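Local atomic coordinates of acyl-coenzyme A thioesterase THEM4 (Rhodococcus sp., PDB entry 2OV9), a protein that probably hydrolyses medium- and long-chain fatty acyl-coenzyme A thioesters to free fatty acids and coenzyme A. Residues L142-G153 / L178-A189; T166-K177 / A189-C200. One frame throughout, in Å; residues are numbered along the deposited sequence.

Both contacts belong to the hotdog fold and use the hairpin of strands 171-182 and 185-194. Interaction 1 lays the end of helix 131-148 on the hairpin near its turn. Interaction 2 is the strand pairing further along the same hairpin. They share Ala189 and meet where Ala145 CB packs on Gly176 and Lys177. Interaction 1 rests on side chains, with a buried threonine-asparagine bond, and runs out to a more exposed lysine edge. Interaction 2 rests on backbone bonds. Its Leu174-Ile192 face is buried against the helix, while the Thr173-Arg193 face is polar and partly open to solvent.

Interaction 1: L142-G153 / L178-A189; sequences LGVANAWGGKAG and LMSVDGRKITTA
Thr188 OG1 donates a hydrogen bond of 2.7 Å to Asn146 OD1. It joins two parts of a hotdog fold: the last turns of central helix 131-148 and the hairpin of strands 171-182 and 185-194. The hydroxyl comes to the amide in the carbonyl plane, on a lone pair, with a C=O...donor angle of 115°. Both residues are buried. Two aliphatic carbons also lie against this oxygen: Ile186 CG2 lies 3.6 Å and Leu178 CD1 3.7 Å from Asn146 OD1. With chi1 -41° the hydroxyl of Thr188 sits beside the backbone N and CG2 falls anti to that N, 3.6 Å from Leu142 CD2. Phe207 of strand 199-208 packs on Leu142, Asn146 and Thr188.

A water makes a second polar link. It donates to Ala145 O and accepts from Leu178 N at 3.0 Å.

The helix ends in a Schellman motif at Gly150, and the chain then returns toward the hairpin. Lys151 CB touches Leu178 CD1. The lysine chain bends at chi2 and chi3, and its CE lies 3.7 Å from Ile186 CD1. Its end also meets Val181 CG1 tip to tip, so the aliphatic part of the lysine closes the contact at its more exposed edge. The hairpin has a classic beta bulge, where Met179 N, of a selenomethionine, and Ser180 N both bond to Thr187 O. A type II' turn links its strands from Asp182 to Lys185. Beyond the lysine, Ile186 CD1 reaches to 3.4 Å from Ala152 O.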
loop_
_atom_site.group_PDB
_atom_site.type_symbol
_atom_site.label_atom_id
_atom_site.label_comp_id
_atom_site.label_asym_id
_atom_site.label_seq_id
_atom_site.Cartn_x
_atom_site.Cartn_y
_atom_site.Cartn_z
ATOM N N LEU B 142 -8.662 10.710 3.825
ATOM C CA LEU B 142 -8.579 12.076 4.384
ATOM C C LEU B 142 -8.298 13.098 3.283
ATOM O O LEU B 142 -8.868 14.189 3.290
ATOM C CB LEU B 142 -7.492 12.201 5.485
ATOM C CG LEU B 142 -7.646 11.317 6.735
ATOM C CD1 LEU B 142 -6.611 11.716 7.771
ATOM C CD2 LEU B 142 -9.050 11.445 7.291
ATOM N N GLY B 143 -7.420 12.743 2.346
ATOM C CA GLY B 143 -7.172 13.596 1.166
ATOM C C GLY B 143 -8.421 13.859 0.345
ATOM O O GLY B 143 -8.673 14.973 -0.106
ATOM N N VAL B 144 -9.210 12.815 0.141
ATOM C CA VAL B 144 -10.432 12.936 -0.617
ATOM C C VAL B 144 -11.454 13.743 0.170
ATOM O O VAL B 144 -12.169 14.564 -0.411
ATOM C CB VAL B 144 -11.005 11.545 -0.970
ATOM C CG1 VAL B 144 -12.335 11.673 -1.692
ATOM C CG2 VAL B 144 -10.014 10.760 -1.829
ATOM N N ALA B 145 -11.547 13.501 1.482
ATOM C CA ALA B 145 -12.457 14.279 2.338
ATOM C C ALA B 145 -12.101 15.747 2.291
ATOM O O ALA B 145 -12.973 16.608 2.243
ATOM C CB ALA B 145 -12.451 13.772 3.765
ATOM N N ASN B 146 -10.814 16.058 2.283
ATOM C CA ASN B 146 -10.429 17.444 2.112
ATOM C C ASN B 146 -10.849 18.037 0.767
ATOM O O ASN B 146 -11.305 19.178 0.722
ATOM C CB ASN B 146 -8.919 17.625 2.323
ATOM C CG ASN B 146 -8.494 17.425 3.775
ATOM O OD1 ASN B 146 -9.302 17.532 4.683
ATOM N ND2 ASN B 146 -7.203 17.191 3.993
ATOM N N ALA B 147 -10.670 17.295 -0.329
ATOM C CA ALA B 147 -11.121 17.780 -1.648
ATOM C C ALA B 147 -12.623 18.067 -1.623
ATOM O O ALA B 147 -13.072 19.117 -2.070
ATOM C CB ALA B 147 -10.808 16.764 -2.743
ATOM N N TRP B 148 -13.385 17.120 -1.090
ATOM C CA TRP B 148 -14.838 17.189 -1.045
ATOM C C TRP B 148 -15.320 18.319 -0.145
ATOM O O TRP B 148 -16.422 18.882 -0.336
ATOM C CB TRP B 148 -15.393 15.832 -0.599
ATOM C CG TRP B 148 -16.889 15.745 -0.426
ATOM C CD1 TRP B 148 -17.567 15.513 0.751
ATOM C CD2 TRP B 148 -17.900 15.827 -1.456
ATOM N NE1 TRP B 148 -18.930 15.455 0.514
ATOM C CE2 TRP B 148 -19.162 15.653 -0.824
ATOM C CE3 TRP B 148 -17.865 16.058 -2.841
ATOM C CZ2 TRP B 148 -20.366 15.683 -1.533
ATOM C CZ3 TRP B 148 -19.075 16.089 -3.550
ATOM C CH2 TRP B 148 -20.307 15.905 -2.891
ATOM N N GLY B 149 -14.492 18.671 0.828
ATOM C CA GLY B 149 -14.767 19.815 1.692
ATOM C C GLY B 149 -14.256 21.121 1.092
ATOM O O GLY B 149 -14.306 22.148 1.741
ATOM N N GLY B 150 -13.751 21.077 -0.140
ATOM C CA GLY B 150 -13.296 22.279 -0.838
ATOM C C GLY B 150 -11.971 22.831 -0.344
ATOM O O GLY B 150 -11.667 24.020 -0.540
ATOM N N LYS B 151 -11.169 21.974 0.285
ATOM C CA LYS B 151 -9.860 22.390 0.787
ATOM C C LYS B 151 -8.739 21.515 0.233
ATOM O O LYS B 151 -8.970 20.445 -0.326
ATOM C CB LYS B 151 -9.841 22.387 2.319
ATOM C CG LYS B 151 -10.527 23.590 2.980
ATOM C CD LYS B 151 -9.747 24.912 2.770
ATOM C CE LYS B 151 -8.529 25.043 3.702
ATOM N NZ LYS B 151 -7.666 26.265 3.447
ATOM N N ALA B 152 -7.520 21.995 0.375
ATOM C CA ALA B 152 -6.359 21.326 -0.176
ATOM C C ALA B 152 -5.273 21.526 0.832
ATOM O O ALA B 152 -5.078 22.643 1.300
ATOM C CB ALA B 152 -5.949 21.994 -1.484
ATOM N N GLY B 153 -4.544 20.470 1.153
ATOM C CA GLY B 153 -3.363 20.625 1.989
ATOM C C GLY B 153 -2.406 19.467 1.861
ATOM O O GLY B 153 -2.840 18.331 1.643
ATOM N N LEU B 178 -13.379 16.437 6.892
ATOM C CA LEU B 178 -12.606 17.579 7.286
ATOM C C LEU B 178 -13.297 18.084 8.543
ATOM O O LEU B 178 -14.532 18.233 8.560
ATOM C CB LEU B 178 -12.631 18.653 6.193
ATOM C CG LEU B 178 -11.837 19.937 6.412
ATOM C CD1 LEU B 178 -11.437 20.526 5.053
ATOM C CD2 LEU B 178 -12.624 20.961 7.221
HETATM N N MSE B 179 -12.509 18.320 9.583
HETATM C CA MSE B 179 -13.068 18.646 10.883
HETATM C C MSE B 179 -12.957 20.126 11.206
HETATM O O MSE B 179 -13.904 20.710 11.728
HETATM C CB MSE B 179 -12.421 17.796 11.973
HETATM C CG MSE B 179 -12.554 16.314 11.719
HETATM SE SE MSE B 179 -14.421 15.727 11.756
HETATM C CE MSE B 179 -14.734 15.966 13.680
ATOM N N SER B 180 -11.808 20.724 10.908
ATOM C CA SER B 180 -11.596 22.145 11.167
ATOM C C SER B 180 -10.538 22.748 10.245
ATOM O O SER B 180 -9.698 22.026 9.690
ATOM C CB SER B 180 -11.174 22.356 12.619
ATOM O OG SER B 180 -9.917 21.743 12.849
ATOM N N VAL B 181 -10.609 24.068 10.078
ATOM C CA VAL B 181 -9.594 24.844 9.387
ATOM C C VAL B 181 -9.176 26.030 10.277
ATOM O O VAL B 181 -10.023 26.756 10.811
ATOM C CB VAL B 181 -10.096 25.408 8.029
ATOM C CG1 VAL B 181 -8.942 26.079 7.262
ATOM C CG2 VAL B 181 -10.733 24.332 7.184
ATOM N N ASP B 182 -7.872 26.223 10.433
ATOM C CA ASP B 182 -7.346 27.416 11.092
ATOM C C ASP B 182 -6.234 27.957 10.204
ATOM O O ASP B 182 -5.074 27.550 10.328
ATOM C CB ASP B 182 -6.819 27.070 12.494
ATOM C CG ASP B 182 -6.589 28.304 13.377
ATOM O OD1 ASP B 182 -6.506 29.443 12.854
ATOM O OD2 ASP B 182 -6.484 28.127 14.615
ATOM N N GLY B 183 -6.590 28.864 9.295
ATOM C CA GLY B 183 -5.629 29.410 8.339
ATOM C C GLY B 183 -5.237 28.395 7.281
ATOM O O GLY B 183 -6.096 27.886 6.564
ATOM N N ARG B 184 -3.940 28.099 7.180
ATOM C CA ARG B 184 -3.441 27.095 6.228
ATOM C C ARG B 184 -3.649 25.681 6.791
ATOM O O ARG B 184 -3.558 24.687 6.064
ATOM C CB ARG B 184 -1.957 27.334 5.891
ATOM C CG ARG B 184 -1.636 28.711 5.296
ATOM C CD ARG B 184 -0.133 28.903 5.060
ATOM N NE ARG B 184 0.275 30.302 5.261
ATOM C CZ ARG B 184 1.476 30.809 4.964
ATOM N NH1 ARG B 184 2.425 30.045 4.432
ATOM N NH2 ARG B 184 1.734 32.093 5.197
ATOM N N LYS B 185 -3.977 25.611 8.082
ATOM C CA LYS B 185 -4.009 24.359 8.821
ATOM C C LYS B 185 -5.367 23.655 8.763
ATOM O O LYS B 185 -6.394 24.204 9.179
ATOM C CB LYS B 185 -3.565 24.587 10.268
ATOM C CG LYS B 185 -2.222 25.316 10.360
ATOM C CD LYS B 185 -1.487 25.031 11.666
ATOM C CE LYS B 185 0.024 24.919 11.419
ATOM N NZ LYS B 185 0.858 25.215 12.625
ATOM N N ILE B 186 -5.350 22.426 8.262
ATOM C CA ILE B 186 -6.557 21.627 8.139
ATOM C C ILE B 186 -6.453 20.410 9.039
ATOM O O ILE B 186 -5.414 19.755 9.070
ATOM C CB ILE B 186 -6.770 21.175 6.689
ATOM C CG1 ILE B 186 -6.935 22.401 5.787
ATOM C CG2 ILE B 186 -7.986 20.222 6.593
ATOM C CD1 ILE B 186 -6.185 22.309 4.477
ATOM N N THR B 187 -7.527 20.129 9.776
ATOM C CA THR B 187 -7.642 18.894 10.547
ATOM C C THR B 187 -8.733 18.023 9.965
ATOM O O THR B 187 -9.874 18.483 9.768
ATOM C CB THR B 187 -7.974 19.158 12.025
ATOM O OG1 THR B 187 -6.877 19.835 12.642
ATOM C CG2 THR B 187 -8.195 17.851 12.768
ATOM N N THR B 188 -8.385 16.754 9.747
ATOM C CA THR B 188 -9.264 15.795 9.121
ATOM C C THR B 188 -9.261 14.491 9.913
ATOM O O THR B 188 -8.210 14.073 10.409
ATOM C CB THR B 188 -8.794 15.545 7.687
ATOM O OG1 THR B 188 -8.410 16.794 7.097
ATOM C CG2 THR B 188 -9.899 14.903 6.822
ATOM N N ALA B 189 -10.426 13.844 10.020
ATOM C CA ALA B 189 -10.549 12.593 10.773
ATOM C C ALA B 189 -11.277 11.511 9.961
ATOM O O ALA B 189 -12.072 11.809 9.062
ATOM C CB ALA B 189 -11.275 12.825 12.110
HETATM O O HOH W 1 -14.837 16.917 4.333
#

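Interaction 2: T166-K177 / A189-C200; sequences TPLFEPLTLTGK and AGDIRTADGQVC
An antiparallel beta hairpin of the hotdog sheet is formed here, with strand 171-177 paired to strand 189-194. Three hydrogen-bonded pairs each make two backbone bonds: Thr173 with Arg193, Thr175 with Asp191, and Lys177 with Ala189. Thr173 N meets Arg193 O at 2.8 Å, in the carbonyl plane. Between the last two pairs, Gly176 CA and Gly190 CA come within 3.9 Å.

Leu174 and Ile192 lie side by side on the buried face and point the same way. Leu174 CD2 sits 3.5 Å from Ile192 CG1, which is tight for two carbons. Chi1 of -69° sets CG1 of Ile192 beside the backbone N and leaves CG2 anti to it, 4.0 Å from Leu172 CB. An alanine in place of Ile192 is likely to open a gap beside Leu174 CD2 and Leu172 CB.

The other face is polar. Arg193 grips Asp191 side-on, NE to OD1 and NH2 to OD2, with NH2 3.0 Å from OD2. Arg193 NH1 donates to Gly197 O, and Val199 CG2 lies over one face of the guanidinium group. A water bonded to Thr173 O, Thr175 OG1 and Asp191 OD1 links the strands on this face.

The buried face looks onto helix 131-148, where Leu174 packs on Val141 and Ile192 on Ser134 and Leu138. Strand 112-117 pairs with the far edge of 171-177, through Leu172 to Val116 and Leu174 to Gly114, and strand 199-208 lies next to 185-194 on its other side in the sheet.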
loop_
_atom_site.group_PDB
_atom_site.type_symbol
_atom_site.label_atom_id
_atom_site.label_comp_id
_atom_site.label_asym_id
_atom_site.label_seq_id
_atom_site.Cartn_x
_atom_site.Cartn_y
_atom_site.Cartn_z
ATOM N N THR B 166 -8.696 -5.915 11.992
ATOM C CA THR B 166 -9.365 -5.499 10.770
ATOM C C THR B 166 -9.343 -6.670 9.796
ATOM O O THR B 166 -8.296 -6.997 9.260
ATOM C CB THR B 166 -8.623 -4.312 10.133
ATOM O OG1 THR B 166 -8.384 -3.298 11.124
ATOM C CG2 THR B 166 -9.456 -3.731 9.011
ATOM N N PRO B 167 -10.474 -7.326 9.583
ATOM C CA PRO B 167 -10.401 -8.564 8.800
ATOM C C PRO B 167 -10.333 -8.396 7.306
ATOM O O PRO B 167 -10.881 -7.459 6.753
ATOM C CB PRO B 167 -11.716 -9.289 9.151
ATOM C CG PRO B 167 -12.658 -8.154 9.544
ATOM C CD PRO B 167 -11.837 -7.046 10.093
ATOM N N LEU B 168 -9.680 -9.348 6.660
ATOM C CA LEU B 168 -9.764 -9.525 5.218
ATOM C C LEU B 168 -11.091 -10.206 4.900
ATOM O O LEU B 168 -11.737 -10.776 5.795
ATOM C CB LEU B 168 -8.605 -10.420 4.745
ATOM C CG LEU B 168 -7.160 -9.926 4.936
ATOM C CD1 LEU B 168 -6.204 -11.034 4.578
ATOM C CD2 LEU B 168 -6.927 -8.675 4.071
ATOM N N PHE B 169 -11.483 -10.167 3.625
ATOM C CA PHE B 169 -12.615 -10.939 3.090
ATOM C C PHE B 169 -14.007 -10.508 3.554
ATOM O O PHE B 169 -14.973 -11.269 3.425
ATOM C CB PHE B 169 -12.442 -12.449 3.340
ATOM C CG PHE B 169 -11.014 -12.932 3.238
ATOM C CD1 PHE B 169 -10.255 -12.693 2.084
ATOM C CD2 PHE B 169 -10.438 -13.626 4.290
ATOM C CE1 PHE B 169 -8.924 -13.127 2.000
ATOM C CE2 PHE B 169 -9.098 -14.085 4.220
ATOM C CZ PHE B 169 -8.344 -13.834 3.063
ATOM N N GLU B 170 -14.114 -9.327 4.142
ATOM C CA GLU B 170 -15.431 -8.821 4.512
ATOM C C GLU B 170 -15.486 -7.320 4.304
ATOM O O GLU B 170 -14.448 -6.678 4.248
ATOM C CB GLU B 170 -15.807 -9.222 5.941
ATOM C CG GLU B 170 -15.211 -8.380 7.021
ATOM C CD GLU B 170 -15.487 -8.977 8.403
ATOM O OE1 GLU B 170 -15.210 -10.180 8.598
ATOM O OE2 GLU B 170 -15.975 -8.244 9.293
ATOM N N PRO B 171 -16.702 -6.770 4.162
ATOM C CA PRO B 171 -16.865 -5.360 3.827
ATOM C C PRO B 171 -16.397 -4.438 4.958
ATOM O O PRO B 171 -16.869 -4.549 6.097
ATOM C CB PRO B 171 -18.384 -5.220 3.584
ATOM C CG PRO B 171 -18.922 -6.591 3.537
ATOM C CD PRO B 171 -18.007 -7.470 4.286
ATOM N N LEU B 172 -15.443 -3.563 4.645
ATOM C CA LEU B 172 -14.974 -2.529 5.575
ATOM C C LEU B 172 -15.420 -1.131 5.116
ATOM O O LEU B 172 -15.193 -0.760 3.974
ATOM C CB LEU B 172 -13.429 -2.530 5.611
ATOM C CG LEU B 172 -12.753 -3.883 5.883
ATOM C CD1 LEU B 172 -11.233 -3.762 5.732
ATOM C CD2 LEU B 172 -13.137 -4.477 7.257
ATOM N N THR B 173 -16.039 -0.356 6.009
ATOM C CA THR B 173 -16.494 0.975 5.655
ATOM C C THR B 173 -15.417 1.956 5.996
ATOM O O THR B 173 -15.038 2.064 7.160
ATOM C CB THR B 173 -17.741 1.368 6.462
ATOM O OG1 THR B 173 -18.735 0.346 6.305
ATOM C CG2 THR B 173 -18.293 2.737 5.975
ATOM N N LEU B 174 -14.968 2.691 4.986
ATOM C CA LEU B 174 -14.014 3.765 5.151
ATOM C C LEU B 174 -14.762 5.092 5.126
ATOM O O LEU B 174 -15.615 5.301 4.277
ATOM C CB LEU B 174 -13.004 3.754 4.005
ATOM C CG LEU B 174 -12.336 2.441 3.561
ATOM C CD1 LEU B 174 -11.355 2.707 2.430
ATOM C CD2 LEU B 174 -11.607 1.725 4.696
ATOM N N THR B 175 -14.450 5.978 6.069
ATOM C CA THR B 175 -15.086 7.288 6.141
ATOM C C THR B 175 -14.030 8.337 6.520
ATOM O O THR B 175 -13.108 8.035 7.274
ATOM C CB THR B 175 -16.196 7.292 7.209
ATOM O OG1 THR B 175 -17.117 6.214 6.952
ATOM C CG2 THR B 175 -16.949 8.598 7.177
ATOM N N GLY B 176 -14.177 9.552 6.006
ATOM C CA GLY B 176 -13.294 10.681 6.338
ATOM C C GLY B 176 -14.119 11.960 6.328
ATOM O O GLY B 176 -15.122 12.046 5.621
ATOM N N LYS B 177 -13.701 12.943 7.113
ATOM C CA LYS B 177 -14.361 14.250 7.138
ATOM C C LYS B 177 -13.392 15.321 7.612
ATOM O O LYS B 177 -12.669 15.130 8.579
ATOM C CB LYS B 177 -15.603 14.228 8.018
ATOM C CG LYS B 177 -16.397 15.532 8.006
ATOM C CD LYS B 177 -17.721 15.387 8.742
ATOM C CE LYS B 177 -18.379 16.734 8.855
ATOM N NZ LYS B 177 -19.721 16.616 9.465
ATOM N N ALA B 189 -10.426 13.844 10.020
ATOM C CA ALA B 189 -10.549 12.593 10.773
ATOM C C ALA B 189 -11.277 11.511 9.961
ATOM O O ALA B 189 -12.072 11.809 9.062
ATOM C CB ALA B 189 -11.275 12.825 12.110
ATOM N N GLY B 190 -11.023 10.252 10.295
ATOM C CA GLY B 190 -11.660 9.151 9.573
ATOM C C GLY B 190 -11.520 7.882 10.371
ATOM O O GLY B 190 -10.850 7.857 11.414
ATOM N N ASP B 191 -12.188 6.833 9.911
ATOM C CA ASP B 191 -12.033 5.535 10.542
ATOM C C ASP B 191 -12.416 4.448 9.572
ATOM O O ASP B 191 -12.948 4.738 8.489
ATOM C CB ASP B 191 -12.845 5.435 11.833
ATOM C CG ASP B 191 -14.297 5.752 11.634
ATOM O OD1 ASP B 191 -14.929 5.191 10.704
ATOM O OD2 ASP B 191 -14.809 6.540 12.441
ATOM N N ILE B 192 -12.133 3.214 9.961
ATOM C CA ILE B 192 -12.481 2.021 9.198
ATOM C C ILE B 192 -13.344 1.240 10.160
ATOM O O ILE B 192 -12.908 0.973 11.285
ATOM C CB ILE B 192 -11.235 1.144 8.896
ATOM C CG1 ILE B 192 -10.323 1.850 7.900
ATOM C CG2 ILE B 192 -11.654 -0.238 8.356
ATOM C CD1 ILE B 192 -8.986 1.140 7.568
ATOM N N ARG B 193 -14.542 0.856 9.721
ATOM C CA ARG B 193 -15.435 0.051 10.557
ATOM C C ARG B 193 -15.821 -1.257 9.889
ATOM O O ARG B 193 -15.871 -1.350 8.665
ATOM C CB ARG B 193 -16.724 0.832 10.848
ATOM C CG ARG B 193 -16.492 2.091 11.652
ATOM C CD ARG B 193 -17.735 2.973 11.781
ATOM N NE ARG B 193 -17.308 4.230 12.410
ATOM C CZ ARG B 193 -17.621 4.598 13.650
ATOM N NH1 ARG B 193 -18.406 3.834 14.404
ATOM N NH2 ARG B 193 -17.158 5.741 14.139
ATOM N N THR B 194 -16.164 -2.261 10.685
ATOM C CA THR B 194 -16.790 -3.438 10.104
ATOM C C THR B 194 -18.271 -3.159 9.860
ATOM O O THR B 194 -18.800 -2.100 10.244
ATOM C CB THR B 194 -16.575 -4.692 10.976
ATOM O OG1 THR B 194 -16.878 -4.398 12.347
ATOM C CG2 THR B 194 -15.122 -5.174 10.841
ATOM N N ALA B 195 -18.946 -4.111 9.215
ATOM C CA ALA B 195 -20.352 -3.963 8.857
ATOM C C ALA B 195 -21.268 -3.724 10.064
ATOM O O ALA B 195 -22.304 -3.076 9.934
ATOM C CB ALA B 195 -20.817 -5.206 8.061
ATOM N N ASP B 196 -20.904 -4.249 11.233
ATOM C CA ASP B 196 -21.671 -3.985 12.465
ATOM C C ASP B 196 -21.420 -2.568 13.036
ATOM O O ASP B 196 -22.050 -2.144 14.007
ATOM C CB ASP B 196 -21.374 -5.059 13.525
ATOM C CG ASP B 196 -19.904 -5.074 13.947
ATOM O OD1 ASP B 196 -19.123 -4.258 13.428
ATOM O OD2 ASP B 196 -19.532 -5.897 14.809
ATOM N N GLY B 197 -20.509 -1.830 12.432
ATOM C CA GLY B 197 -20.337 -0.452 12.823
ATOM C C GLY B 197 -19.155 -0.264 13.757
ATOM O O GLY B 197 -18.720 0.872 13.969
ATOM N N GLN B 198 -18.604 -1.350 14.305
ATOM C CA GLN B 198 -17.528 -1.184 15.278
ATOM C C GLN B 198 -16.272 -0.640 14.611
ATOM O O GLN B 198 -15.931 -1.059 13.498
ATOM C CB GLN B 198 -17.255 -2.495 16.011
ATOM C CG GLN B 198 -18.498 -3.010 16.736
ATOM C CD GLN B 198 -18.159 -4.070 17.752
ATOM O OE1 GLN B 198 -18.421 -5.253 17.532
ATOM N NE2 GLN B 198 -17.564 -3.658 18.871
ATOM N N VAL B 199 -15.583 0.284 15.278
ATOM C CA VAL B 199 -14.371 0.878 14.711
ATOM C C VAL B 199 -13.165 -0.060 14.862
ATOM O O VAL B 199 -12.913 -0.604 15.956
ATOM C CB VAL B 199 -14.016 2.193 15.422
ATOM C CG1 VAL B 199 -12.751 2.817 14.802
ATOM C CG2 VAL B 199 -15.179 3.177 15.352
ATOM N N CYS B 200 -12.441 -0.262 13.765
ATOM C CA CYS B 200 -11.232 -1.068 13.740
ATOM C C CYS B 200 -10.009 -0.170 13.835
ATOM O O CYS B 200 -9.116 -0.403 14.664
ATOM C CB CYS B 200 -11.171 -1.858 12.428
ATOM S SG CYS B 200 -12.429 -3.099 12.367
HETATM O O HOH W 2 -17.544 -6.179 7.923
HETATM O O HOH W 3 -16.213 4.010 8.686
#